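Local coordinates for uncharacterized protein (Methanothermobacter thermautotrophicus, PDB 1IHN), which is of unknown function and belongs to the DUF498 family, adopting a tertiary fold described as novel, at residues K36-R41 and E51-E56; R17-D22 and G29-R34; T84-P87 and K93-N96. All coordinates share one frame; numbering follows the deposited sequence.

Interaction 1 (K36-R41 and E51-E56); sequences KEISRR and EEELEE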
ATOM      1  N   LYS A  36       1.467  -1.937  11.300  1.00 31.43           N
ATOM      2  CA  LYS A  36       2.103  -3.248  11.381  1.00 33.63           C
ATOM      3  C   LYS A  36       1.716  -4.066  12.611  1.00 31.65           C
ATOM      4  O   LYS A  36       1.760  -5.293  12.569  1.00 29.48           O
ATOM      5  CB  LYS A  36       3.625  -3.096  11.343  1.00 29.60           C
ATOM      6  CG  LYS A  36       4.173  -2.559  10.038  1.00 33.65           C
ATOM      7  CD  LYS A  36       5.693  -2.641  10.024  1.00 37.64           C
ATOM      8  CE  LYS A  36       6.254  -2.142   8.710  1.00 49.72           C
ATOM      9  NZ  LYS A  36       5.813  -0.745   8.458  1.00 60.39           N
ATOM     10  N   GLU A  37       1.340  -3.393  13.698  1.00 30.22           N
ATOM     11  CA  GLU A  37       0.967  -4.081  14.939  1.00 30.16           C
ATOM     12  C   GLU A  37      -0.218  -5.016  14.745  1.00 28.01           C
ATOM     13  O   GLU A  37      -0.297  -6.070  15.377  1.00 29.01           O
ATOM     14  CB  GLU A  37       0.612  -3.074  16.045  1.00 34.62           C
ATOM     15  CG  GLU A  37       1.306  -1.729  15.943  1.00 48.29           C
ATOM     16  CD  GLU A  37       0.714  -0.849  14.853  1.00 55.22           C
ATOM     17  OE1 GLU A  37      -0.506  -0.584  14.900  1.00 57.15           O
ATOM     18  OE2 GLU A  37       1.469  -0.423  13.952  1.00 60.39           O
ATOM     19  N   ILE A  38      -1.148  -4.624  13.882  1.00 25.57           N
ATOM     20  CA  ILE A  38      -2.317  -5.450  13.627  1.00 27.03           C
ATOM     21  C   ILE A  38      -1.885  -6.855  13.217  1.00 26.14           C
ATOM     22  O   ILE A  38      -2.344  -7.846  13.779  1.00 27.55           O
ATOM     23  CB  ILE A  38      -3.191  -4.836  12.516  1.00 26.47           C
ATOM     24  CG1 ILE A  38      -3.759  -3.500  12.998  1.00 32.58           C
ATOM     25  CG2 ILE A  38      -4.313  -5.791  12.137  1.00 26.31           C
ATOM     26  CD1 ILE A  38      -4.656  -2.795  11.985  1.00 34.63           C
ATOM     27  N   SER A  39      -0.982  -6.929  12.251  1.00 23.59           N
ATOM     28  CA  SER A  39      -0.495  -8.205  11.764  1.00 29.15           C
ATOM     29  C   SER A  39       0.478  -8.884  12.722  1.00 28.49           C
ATOM     30  O   SER A  39       0.498 -10.107  12.825  1.00 25.69           O
ATOM     31  CB  SER A  39       0.157  -8.012  10.395  1.00 24.21           C
ATOM     32  OG  SER A  39      -0.812  -7.565   9.465  1.00 31.29           O
ATOM     33  N   ARG A  40       1.288  -8.099  13.421  1.00 27.12           N
ATOM     34  CA  ARG A  40       2.237  -8.687  14.355  1.00 31.73           C
ATOM     35  C   ARG A  40       1.482  -9.389  15.481  1.00 32.02           C
ATOM     36  O   ARG A  40       1.888 -10.453  15.953  1.00 30.32           O
ATOM     37  CB  ARG A  40       3.147  -7.617  14.943  1.00 34.43           C
ATOM     38  CG  ARG A  40       4.217  -8.174  15.863  1.00 40.92           C
ATOM     39  CD  ARG A  40       4.669  -7.118  16.850  1.00 47.73           C
ATOM     40  NE  ARG A  40       3.571  -6.690  17.716  1.00 53.18           N
ATOM     41  CZ  ARG A  40       3.251  -5.420  17.944  1.00 53.02           C
ATOM     42  NH1 ARG A  40       3.945  -4.446  17.365  1.00 49.17           N
ATOM     43  NH2 ARG A  40       2.243  -5.123  18.756  1.00 48.33           N
ATOM     44  N   ARG A  41       0.375  -8.790  15.905  1.00 32.48           N
ATOM     45  CA  ARG A  41      -0.434  -9.359  16.975  1.00 32.67           C
ATOM     46  C   ARG A  41      -1.145 -10.626  16.537  1.00 32.96           C
ATOM     47  O   ARG A  41      -1.312 -11.555  17.324  1.00 31.00           O
ATOM     48  CB  ARG A  41      -1.470  -8.344  17.455  1.00 34.74           C
ATOM     49  CG  ARG A  41      -0.880  -7.203  18.244  1.00 35.54           C
ATOM     50  CD  ARG A  41      -1.873  -6.071  18.412  1.00 33.25           C
ATOM     51  NE  ARG A  41      -1.335  -5.022  19.271  1.00 40.99           N
ATOM     52  CZ  ARG A  41      -1.825  -3.790  19.335  1.00 38.78           C
ATOM     53  NH1 ARG A  41      -2.865  -3.453  18.587  1.00 36.14           N
ATOM     54  NH2 ARG A  41      -1.274  -2.898  20.144  1.00 46.09           N
ATOM     55  N   GLU A  51      -5.979  -9.164   7.172  1.00 40.80           N
ATOM     56  CA  GLU A  51      -6.998  -8.481   6.386  1.00 41.70           C
ATOM     57  C   GLU A  51      -7.498  -7.260   7.141  1.00 34.05           C
ATOM     58  O   GLU A  51      -7.993  -6.309   6.539  1.00 29.89           O
ATOM     59  CB  GLU A  51      -8.178  -9.407   6.073  1.00 48.51           C
ATOM     60  CG  GLU A  51      -9.234  -8.723   5.205  1.00 64.19           C
ATOM     61  CD  GLU A  51     -10.436  -9.599   4.911  1.00 71.31           C
ATOM     62  OE1 GLU A  51     -11.074 -10.081   5.873  1.00 71.82           O
ATOM     63  OE2 GLU A  51     -10.746  -9.794   3.715  1.00 73.59           O
ATOM     64  N   GLU A  52      -7.363  -7.289   8.463  1.00 31.06           N
ATOM     65  CA  GLU A  52      -7.796  -6.170   9.287  1.00 33.81           C
ATOM     66  C   GLU A  52      -7.068  -4.889   8.870  1.00 31.58           C
ATOM     67  O   GLU A  52      -7.578  -3.788   9.070  1.00 36.17           O
ATOM     68  CB  GLU A  52      -7.522  -6.443  10.771  1.00 37.87           C
ATOM     69  CG  GLU A  52      -8.287  -7.613  11.370  1.00 52.30           C
ATOM     70  CD  GLU A  52      -7.492  -8.907  11.368  1.00 53.91           C
ATOM     71  OE1 GLU A  52      -7.339  -9.523  10.289  1.00 47.59           O
ATOM     72  OE2 GLU A  52      -7.015  -9.304  12.457  1.00 55.69           O
ATOM     73  N   GLU A  53      -5.872  -5.025   8.303  1.00 30.12           N
ATOM     74  CA  GLU A  53      -5.120  -3.851   7.867  1.00 34.84           C
ATOM     75  C   GLU A  53      -5.862  -3.072   6.780  1.00 33.50           C
ATOM     76  O   GLU A  53      -5.681  -1.862   6.649  1.00 32.93           O
ATOM     77  CB  GLU A  53      -3.722  -4.244   7.364  1.00 30.25           C
ATOM     78  CG  GLU A  53      -2.706  -4.446   8.482  1.00 32.23           C
ATOM     79  CD  GLU A  53      -1.259  -4.367   8.010  1.00 37.01           C
ATOM     80  OE1 GLU A  53      -0.890  -3.362   7.362  1.00 33.95           O
ATOM     81  OE2 GLU A  53      -0.483  -5.300   8.296  1.00 35.00           O
ATOM     82  N   LEU A  54      -6.699  -3.766   6.013  1.00 35.72           N
ATOM     83  CA  LEU A  54      -7.476  -3.139   4.938  1.00 38.13           C
ATOM     84  C   LEU A  54      -8.755  -2.482   5.455  1.00 43.37           C
ATOM     85  O   LEU A  54      -9.333  -1.619   4.790  1.00 42.66           O
ATOM     86  CB  LEU A  54      -7.873  -4.181   3.892  1.00 41.80           C
ATOM     87  CG  LEU A  54      -6.784  -4.946   3.136  1.00 46.69           C
ATOM     88  CD1 LEU A  54      -7.442  -6.016   2.280  1.00 44.98           C
ATOM     89  CD2 LEU A  54      -5.971  -3.993   2.272  1.00 48.50           C
ATOM     90  N   GLU A  55      -9.196  -2.903   6.635  1.00 45.87           N
ATOM     91  CA  GLU A  55     -10.420  -2.391   7.237  1.00 47.93           C
ATOM     92  C   GLU A  55     -10.540  -0.867   7.225  1.00 48.31           C
ATOM     93  O   GLU A  55     -11.608  -0.331   6.912  1.00 45.69           O
ATOM     94  CB  GLU A  55     -10.560  -2.921   8.670  1.00 52.10           C
ATOM     95  CG  GLU A  55     -11.927  -2.659   9.301  1.00 73.38           C
ATOM     96  CD  GLU A  55     -12.178  -3.501  10.546  1.00 81.09           C
ATOM     97  OE1 GLU A  55     -11.367  -3.431  11.494  1.00 86.59           O
ATOM     98  OE2 GLU A  55     -13.193  -4.230  10.578  1.00 81.40           O
ATOM     99  N   GLU A  56      -9.459  -0.163   7.554  1.00 43.56           N
ATOM    100  CA  GLU A  56      -9.517   1.292   7.568  1.00 43.35           C
ATOM    101  C   GLU A  56      -9.743   1.861   6.169  1.00 41.01           C
ATOM    102  O   GLU A  56     -10.255   2.965   6.019  1.00 43.32           O
ATOM    103  CB  GLU A  56      -8.240   1.888   8.181  1.00 45.32           C
ATOM    104  CG  GLU A  56      -6.971   1.776   7.338  1.00 44.77           C
ATOM    105  CD  GLU A  56      -5.813   2.584   7.930  1.00 46.15           C
ATOM    106  OE1 GLU A  56      -5.989   3.796   8.157  1.00 45.50           O
ATOM    107  OE2 GLU A  56      -4.726   2.017   8.166  1.00 41.05           O
TER

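Interaction 2 (R17-D22 and G29-R34); sequences REYRSD and GSVTPR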
ATOM      1  N   ARG A  17       6.700  13.966  -1.354  1.00 38.28           N
ATOM      2  CA  ARG A  17       7.329  13.638  -0.088  1.00 33.13           C
ATOM      3  C   ARG A  17       7.819  12.206  -0.046  1.00 35.08           C
ATOM      4  O   ARG A  17       7.113  11.277  -0.448  1.00 32.59           O
ATOM      5  CB  ARG A  17       6.373  13.888   1.073  1.00 33.30           C
ATOM      6  CG  ARG A  17       6.920  13.404   2.410  1.00 39.58           C
ATOM      7  CD  ARG A  17       6.006  13.791   3.553  1.00 43.51           C
ATOM      8  NE  ARG A  17       6.359  13.106   4.791  1.00 35.10           N
ATOM      9  CZ  ARG A  17       5.681  13.237   5.925  1.00 43.35           C
ATOM     10  NH1 ARG A  17       4.620  14.033   5.970  1.00 36.13           N
ATOM     11  NH2 ARG A  17       6.060  12.569   7.010  1.00 37.87           N
ATOM     12  N   GLU A  18       9.037  12.037   0.455  1.00 32.30           N
ATOM     13  CA  GLU A  18       9.641  10.723   0.565  1.00 39.64           C
ATOM     14  C   GLU A  18       9.269  10.039   1.880  1.00 38.76           C
ATOM     15  O   GLU A  18       9.299  10.658   2.948  1.00 38.77           O
ATOM     16  CB  GLU A  18      11.163  10.838   0.470  1.00 41.40           C
ATOM     17  CG  GLU A  18      11.896   9.517   0.598  1.00 53.02           C
ATOM     18  CD  GLU A  18      13.403   9.684   0.549  1.00 63.11           C
ATOM     19  OE1 GLU A  18      13.947  10.408   1.410  1.00 69.45           O
ATOM     20  OE2 GLU A  18      14.042   9.096  -0.348  1.00 67.33           O
ATOM     21  N   TYR A  19       8.908   8.763   1.791  1.00 33.31           N
ATOM     22  CA  TYR A  19       8.564   7.977   2.970  1.00 31.48           C
ATOM     23  C   TYR A  19       9.508   6.788   3.003  1.00 29.79           C
ATOM     24  O   TYR A  19       9.602   6.038   2.033  1.00 31.12           O
ATOM     25  CB  TYR A  19       7.111   7.497   2.903  1.00 29.88           C
ATOM     26  CG  TYR A  19       6.107   8.626   2.978  1.00 31.52           C
ATOM     27  CD1 TYR A  19       5.710   9.309   1.830  1.00 25.39           C
ATOM     28  CD2 TYR A  19       5.578   9.033   4.208  1.00 30.37           C
ATOM     29  CE1 TYR A  19       4.813  10.367   1.898  1.00 28.52           C
ATOM     30  CE2 TYR A  19       4.680  10.092   4.286  1.00 30.95           C
ATOM     31  CZ  TYR A  19       4.301  10.755   3.129  1.00 28.98           C
ATOM     32  OH  TYR A  19       3.408  11.800   3.201  1.00 31.75           O
ATOM     33  N   ARG A  20      10.222   6.625   4.108  1.00 31.16           N
ATOM     34  CA  ARG A  20      11.167   5.524   4.232  1.00 33.13           C
ATOM     35  C   ARG A  20      10.640   4.431   5.151  1.00 35.25           C
ATOM     36  O   ARG A  20      11.398   3.613   5.666  1.00 37.81           O
ATOM     37  CB  ARG A  20      12.512   6.046   4.738  1.00 35.91           C
ATOM     38  CG  ARG A  20      13.179   7.041   3.794  1.00 42.09           C
ATOM     39  CD  ARG A  20      14.515   7.507   4.346  1.00 53.61           C
ATOM     40  NE  ARG A  20      15.192   8.436   3.446  1.00 64.21           N
ATOM     41  CZ  ARG A  20      16.340   9.048   3.728  1.00 70.17           C
ATOM     42  NH1 ARG A  20      16.944   8.832   4.891  1.00 71.73           N
ATOM     43  NH2 ARG A  20      16.884   9.877   2.850  1.00 70.75           N
ATOM     44  N   SER A  21       9.329   4.433   5.352  1.00 36.86           N
ATOM     45  CA  SER A  21       8.670   3.438   6.180  1.00 36.55           C
ATOM     46  C   SER A  21       7.398   3.042   5.441  1.00 31.99           C
ATOM     47  O   SER A  21       6.998   3.725   4.501  1.00 29.96           O
ATOM     48  CB  SER A  21       8.336   4.033   7.549  1.00 41.67           C
ATOM     49  OG  SER A  21       7.604   5.239   7.408  1.00 56.16           O
ATOM     50  N   ASP A  22       6.767   1.943   5.845  1.00 29.26           N
ATOM     51  CA  ASP A  22       5.541   1.500   5.183  1.00 28.07           C
ATOM     52  C   ASP A  22       4.416   2.510   5.372  1.00 28.46           C
ATOM     53  O   ASP A  22       4.249   3.069   6.451  1.00 27.14           O
ATOM     54  CB  ASP A  22       5.109   0.140   5.726  1.00 28.19           C
ATOM     55  CG  ASP A  22       5.997  -0.989   5.240  1.00 31.26           C
ATOM     56  OD1 ASP A  22       7.090  -0.703   4.709  1.00 35.27           O
ATOM     57  OD2 ASP A  22       5.603  -2.163   5.402  1.00 27.63           O
ATOM     58  N   GLY A  29      -5.917  11.095  -0.851  1.00 35.48           N
ATOM     59  CA  GLY A  29      -4.547  11.556  -1.004  1.00 27.78           C
ATOM     60  C   GLY A  29      -3.765  11.621   0.296  1.00 32.72           C
ATOM     61  O   GLY A  29      -2.563  11.884   0.288  1.00 26.70           O
ATOM     62  N   SER A  30      -4.444  11.394   1.418  1.00 31.57           N
ATOM     63  CA  SER A  30      -3.791  11.419   2.722  1.00 30.99           C
ATOM     64  C   SER A  30      -2.865  10.217   2.895  1.00 30.82           C
ATOM     65  O   SER A  30      -3.023   9.190   2.236  1.00 27.39           O
ATOM     66  CB  SER A  30      -4.830  11.413   3.846  1.00 29.02           C
ATOM     67  OG  SER A  30      -5.560  12.625   3.881  1.00 36.47           O
ATOM     68  N   VAL A  31      -1.900  10.358   3.792  1.00 26.37           N
ATOM     69  CA  VAL A  31      -0.951   9.301   4.069  1.00 26.29           C
ATOM     70  C   VAL A  31      -0.834   9.090   5.573  1.00 28.30           C
ATOM     71  O   VAL A  31      -0.691  10.049   6.326  1.00 30.37           O
ATOM     72  CB  VAL A  31       0.456   9.648   3.552  1.00 30.03           C
ATOM     73  CG1 VAL A  31       1.441   8.586   4.008  1.00 16.40           C
ATOM     74  CG2 VAL A  31       0.452   9.772   2.038  1.00 30.72           C
ATOM     75  N   THR A  32      -0.900   7.832   5.996  1.00 26.49           N
ATOM     76  CA  THR A  32      -0.752   7.483   7.401  1.00 26.26           C
ATOM     77  C   THR A  32       0.193   6.291   7.489  1.00 27.32           C
ATOM     78  O   THR A  32       0.377   5.551   6.511  1.00 24.13           O
ATOM     79  CB  THR A  32      -2.096   7.110   8.061  1.00 28.17           C
ATOM     80  OG1 THR A  32      -2.702   6.027   7.349  1.00 27.97           O
ATOM     81  CG2 THR A  32      -3.034   8.307   8.069  1.00 28.84           C
ATOM     82  N   PRO A  33       0.825   6.100   8.654  1.00 25.85           N
ATOM     83  CA  PRO A  33       1.754   4.985   8.841  1.00 29.49           C
ATOM     84  C   PRO A  33       1.017   3.655   8.770  1.00 28.34           C
ATOM     85  O   PRO A  33      -0.111   3.538   9.251  1.00 25.28           O
ATOM     86  CB  PRO A  33       2.322   5.234  10.243  1.00 31.30           C
ATOM     87  CG  PRO A  33       2.155   6.717  10.437  1.00 35.58           C
ATOM     88  CD  PRO A  33       0.787   6.955   9.851  1.00 29.91           C
ATOM     89  N   ARG A  34       1.651   2.656   8.171  1.00 23.93           N
ATOM     90  CA  ARG A  34       1.038   1.342   8.094  1.00 26.64           C
ATOM     91  C   ARG A  34       0.932   0.805   9.523  1.00 27.57           C
ATOM     92  O   ARG A  34       1.849   0.970  10.321  1.00 25.93           O
ATOM     93  CB  ARG A  34       1.895   0.402   7.245  1.00 26.01           C
ATOM     94  CG  ARG A  34       1.354  -1.007   7.195  1.00 31.31           C
ATOM     95  CD  ARG A  34       2.303  -1.974   6.512  1.00 21.05           C
ATOM     96  NE  ARG A  34       1.920  -3.337   6.847  1.00 24.20           N
ATOM     97  CZ  ARG A  34       2.740  -4.380   6.852  1.00 26.33           C
ATOM     98  NH1 ARG A  34       4.018  -4.238   6.523  1.00 29.91           N
ATOM     99  NH2 ARG A  34       2.284  -5.558   7.253  1.00 21.94           N
TER

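Interaction 3 (T84-P87 and K93-N96); sequences TVLP and KRYN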
ATOM      1  N   THR A  84      -5.378  -5.624  -5.298  1.00 39.51           N
ATOM      2  CA  THR A  84      -4.329  -5.966  -6.250  1.00 40.15           C
ATOM      3  C   THR A  84      -2.956  -5.978  -5.587  1.00 38.10           C
ATOM      4  O   THR A  84      -2.445  -4.931  -5.197  1.00 37.01           O
ATOM      5  CB  THR A  84      -4.297  -4.946  -7.397  1.00 41.23           C
ATOM      6  OG1 THR A  84      -5.572  -4.922  -8.044  1.00 42.02           O
ATOM      7  CG2 THR A  84      -3.216  -5.295  -8.401  1.00 40.72           C
ATOM      8  N   VAL A  85      -2.358  -7.159  -5.463  1.00 34.92           N
ATOM      9  CA  VAL A  85      -1.040  -7.272  -4.857  1.00 36.22           C
ATOM     10  C   VAL A  85       0.030  -7.314  -5.941  1.00 40.45           C
ATOM     11  O   VAL A  85      -0.045  -8.116  -6.874  1.00 45.30           O
ATOM     12  CB  VAL A  85      -0.922  -8.536  -3.985  1.00 37.50           C
ATOM     13  CG1 VAL A  85       0.442  -8.574  -3.310  1.00 30.56           C
ATOM     14  CG2 VAL A  85      -2.023  -8.548  -2.944  1.00 37.81           C
ATOM     15  N   LEU A  86       1.029  -6.448  -5.811  1.00 37.14           N
ATOM     16  CA  LEU A  86       2.110  -6.362  -6.784  1.00 38.89           C
ATOM     17  C   LEU A  86       3.395  -5.904  -6.113  1.00 39.11           C
ATOM     18  O   LEU A  86       3.359  -5.278  -5.051  1.00 38.41           O
ATOM     19  CB  LEU A  86       1.753  -5.348  -7.880  1.00 34.11           C
ATOM     20  CG  LEU A  86       0.568  -5.654  -8.795  1.00 40.78           C
ATOM     21  CD1 LEU A  86       0.183  -4.413  -9.576  1.00 39.30           C
ATOM     22  CD2 LEU A  86       0.936  -6.793  -9.740  1.00 42.87           C
ATOM     23  N   PRO A  87       4.553  -6.231  -6.711  1.00 37.85           N
ATOM     24  CA  PRO A  87       5.807  -5.791  -6.102  1.00 36.29           C
ATOM     25  C   PRO A  87       5.646  -4.277  -6.023  1.00 38.61           C
ATOM     26  O   PRO A  87       5.064  -3.673  -6.923  1.00 39.58           O
ATOM     27  CB  PRO A  87       6.852  -6.222  -7.125  1.00 41.79           C
ATOM     28  CG  PRO A  87       6.257  -7.473  -7.694  1.00 34.86           C
ATOM     29  CD  PRO A  87       4.806  -7.080  -7.890  1.00 38.83           C
ATOM     30  N   LYS A  93       3.173   2.163 -10.017  1.00 32.30           N
ATOM     31  CA  LYS A  93       2.885   2.490 -11.405  1.00 29.90           C
ATOM     32  C   LYS A  93       1.398   2.282 -11.639  1.00 29.90           C
ATOM     33  O   LYS A  93       0.733   3.114 -12.256  1.00 28.38           O
ATOM     34  CB  LYS A  93       3.672   1.584 -12.359  1.00 33.32           C
ATOM     35  CG  LYS A  93       5.169   1.842 -12.403  1.00 33.61           C
ATOM     36  CD  LYS A  93       5.824   0.989 -13.481  1.00 45.52           C
ATOM     37  CE  LYS A  93       7.339   1.160 -13.493  1.00 55.88           C
ATOM     38  NZ  LYS A  93       7.988   0.296 -14.527  1.00 57.12           N
ATOM     39  N   ARG A  94       0.894   1.156 -11.140  1.00 31.80           N
ATOM     40  CA  ARG A  94      -0.510   0.797 -11.278  1.00 29.37           C
ATOM     41  C   ARG A  94      -1.391   1.810 -10.556  1.00 34.66           C
ATOM     42  O   ARG A  94      -2.479   2.149 -11.029  1.00 36.25           O
ATOM     43  CB  ARG A  94      -0.748  -0.603 -10.705  1.00 32.52           C
ATOM     44  CG  ARG A  94      -2.180  -1.106 -10.834  1.00 35.95           C
ATOM     45  CD  ARG A  94      -2.568  -1.331 -12.294  1.00 43.64           C
ATOM     46  NE  ARG A  94      -1.819  -2.434 -12.892  1.00 46.31           N
ATOM     47  CZ  ARG A  94      -2.128  -3.719 -12.744  1.00 48.68           C
ATOM     48  NH1 ARG A  94      -3.183  -4.077 -12.022  1.00 38.65           N
ATOM     49  NH2 ARG A  94      -1.372  -4.648 -13.310  1.00 51.26           N
ATOM     50  N   TYR A  95      -0.921   2.280  -9.403  1.00 34.20           N
ATOM     51  CA  TYR A  95      -1.657   3.265  -8.623  1.00 30.96           C
ATOM     52  C   TYR A  95      -1.749   4.560  -9.419  1.00 32.49           C
ATOM     53  O   TYR A  95      -2.828   5.153  -9.536  1.00 29.52           O
ATOM     54  CB  TYR A  95      -0.948   3.554  -7.294  1.00 24.68           C
ATOM     55  CG  TYR A  95      -1.553   4.725  -6.544  1.00 27.61           C
ATOM     56  CD1 TYR A  95      -2.577   4.539  -5.616  1.00 28.14           C
ATOM     57  CD2 TYR A  95      -1.134   6.030  -6.806  1.00 27.58           C
ATOM     58  CE1 TYR A  95      -3.170   5.630  -4.967  1.00 29.29           C
ATOM     59  CE2 TYR A  95      -1.717   7.121  -6.170  1.00 18.93           C
ATOM     60  CZ  TYR A  95      -2.732   6.919  -5.257  1.00 26.64           C
ATOM     61  OH  TYR A  95      -3.313   8.014  -4.658  1.00 29.66           O
ATOM     62  N   ASN A  96      -0.612   5.004  -9.952  1.00 29.58           N
ATOM     63  CA  ASN A  96      -0.584   6.236 -10.730  1.00 33.21           C
ATOM     64  C   ASN A  96      -1.535   6.109 -11.908  1.00 36.60           C
ATOM     65  O   ASN A  96      -2.211   7.069 -12.276  1.00 39.97           O
ATOM     66  CB  ASN A  96       0.838   6.553 -11.219  1.00 28.16           C
ATOM     67  CG  ASN A  96       1.743   7.083 -10.106  1.00 32.30           C
ATOM     68  OD1 ASN A  96       1.268   7.609  -9.090  1.00 30.78           O
ATOM     69  ND2 ASN A  96       3.052   6.963 -10.303  1.00 28.22           N
TER

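Interaction 1 (K36-R41 and E51-E56)
Glu53 and Ile38 give up the most surface here; they touch each other, and each has a second neighbour, Ser39 for Glu53 and Glu52 for Ile38. Ile38 points its CB toward residues 51-56. With chi1 at -65°, CG1 lies beside the backbone N and CG2 beside the carbonyl carbon, and it is the CG2 methyl that does the touching, 3.5 Å from Glu52 CB. The two side chains cross obliquely, methyl against methylene, near the root of the glutamate. The chain of Glu52 bends about its CB-CG bond, and its carboxylate leaves this contact to form a salt bridge with Lys42 through OE1. Ile38 CB lies 4.1 Å from Glu53 CG, so the aliphatic part of Glu53 serves as an apolar surface.

Beyond CG the chain of Glu53 is extended (chi2 -160°) and carries the carboxylate to Ser39. Ser39 OG donates to Glu53 OE2 at 2.6 Å, and OE2 receives it on its anti lone pair, away from OE1. The same OG takes the backbone N-H of Ala50, and Glu53 OE1 holds Arg34 NE in a salt bridge.

The backbones pair two nearly antiparallel helices joined by a short connection: the axes of segments 36-41 and 52-56 approach to 9.6 Å at 155°, and the nearest CA atoms, of Ile38 and Glu53, are 6.6 Å apart. Residues 52-56 are a weakly bonded helix, whose first bonds, Leu54 N on Glu51 O and Glu55 N on Glu52 O, reach three residues back.

Ser39 is buried yet has its hydroxyl used as donor and acceptor, while the two oxygens of Glu53 have separate partners. That division fixes the rotation of the carboxylate, and the arginine on OE1 probably stabilises its negative charge away from bulk water.

Interaction 2 (R17-D22 and G29-R34)
Asp22 OD2 is gripped by Arg34 NH1, by His110 ND1 and, more weakly, by Lys36 NZ. Arg34 NH1 lies 2.8 Å from Asp22 OD2 in a salt bridge with an N-H...O angle of 154°; OD2 sits in the guanidinium plane at its edge, and carboxylate and guanidinium are only 19° from coplanar. The two side chains run alongside each other in the same direction, with Asp22 CB 3.6 Å from Arg34 CD. Arg34 can do this because its chain is extended, CG standing anti to the backbone N (chi1 176°). Asp22 OD1 takes the backbone N-H of Val111, so both carboxylate oxygens are engaged.

Asp22 leads into strand 23-25, the antiparallel neighbour of 31-33 in the five-stranded mixed sheet. Arg34 N donates to Asp22 O at 3.1 Å, carrying the pairing of this beta hairpin one step past its strands.

At the other end, Tyr19, on the outer strand of the three-stranded antiparallel sheet, meets Val31 on the outer strand of the mixed sheet. Val31 CG1 approaches the ring obliquely, 3.6 Å from Tyr19 CE2, while Val31 CB lies 3.7 Å from Tyr19 OH. Val31 also rests on Tyr14 and Ile23.

Interaction 3 (T84-P87 and K93-N96)
Arg94 reaches from helix 88-100 to lie against Leu86 and Thr84 of strand 84-86. Its CB is already in contact, 4.1 Å from Leu86 CD1. The chain first leaves the helix stretched, with CG anti to the backbone N (chi1 -178°), and then turns twice in the same sense, at chi2 (66°) and chi3 (67°). The fold-back brings the guanidinium over the leucine: Leu86 CD1 stands 3.9 Å above the plane, over its centre, and is 4.0 Å from Arg94 CZ. At the tip, Arg94 NH2 lies 4.1 Å from that methyl, whereas Arg94 NH1 turns toward the strand's start and lies 3.8 Å from Thr84 CG2, which approaches obliquely. Both strand side chains cross the arginine at about a right angle.

Strand 84-86 is the outermost strand of the mixed sheet. Helix 88-100, with Pro87 at its N-cap, carries the chain on to strand 105-109, parallel to 84-86 with strand 64-68 between them. The unit is therefore a beta-alpha-beta crossover, and this contact packs its helix on its first strand. Arg94 also touches Ile66 of the middle strand, and a disulfide seen between Cys7 and Cys89 ties the start of the helix to strand 4-8.

An alanine in place of Arg94 keeps CB but removes the folded guanidinium, and would probably leave the CD1 methyl of Leu86 and the CG2 methyl of Thr84 without the cover they have here.

All of the meeting is van der Waals in character, with neither hydrogen bond nor salt bridge between the segments. A methyl above a guanidinium face, where no N-H points, does not compete for the in-plane donors, so the arginine can cover this surface with a flat face while probably retaining its charge.

From the N terminus, interaction 2 comes first: it closes the loop from residue 17 to 34 that contains strand 23-25, and joins the three-stranded sheet to the edge of the mixed one. Strand 31-33 leads directly into helix 36-43, where interaction 1 opens; that contact closes the connection through strand 48-49 and pairs the two short helices. Interaction 3 closes last, over the first turn of helix 88-100, at the mixed sheet's other edge. The three follow in series, neither nesting nor crossing. Interactions 1 and 2 share a network of charged side chains, whereas interactions 1 and 3 lie on opposite sides of the chain's centre.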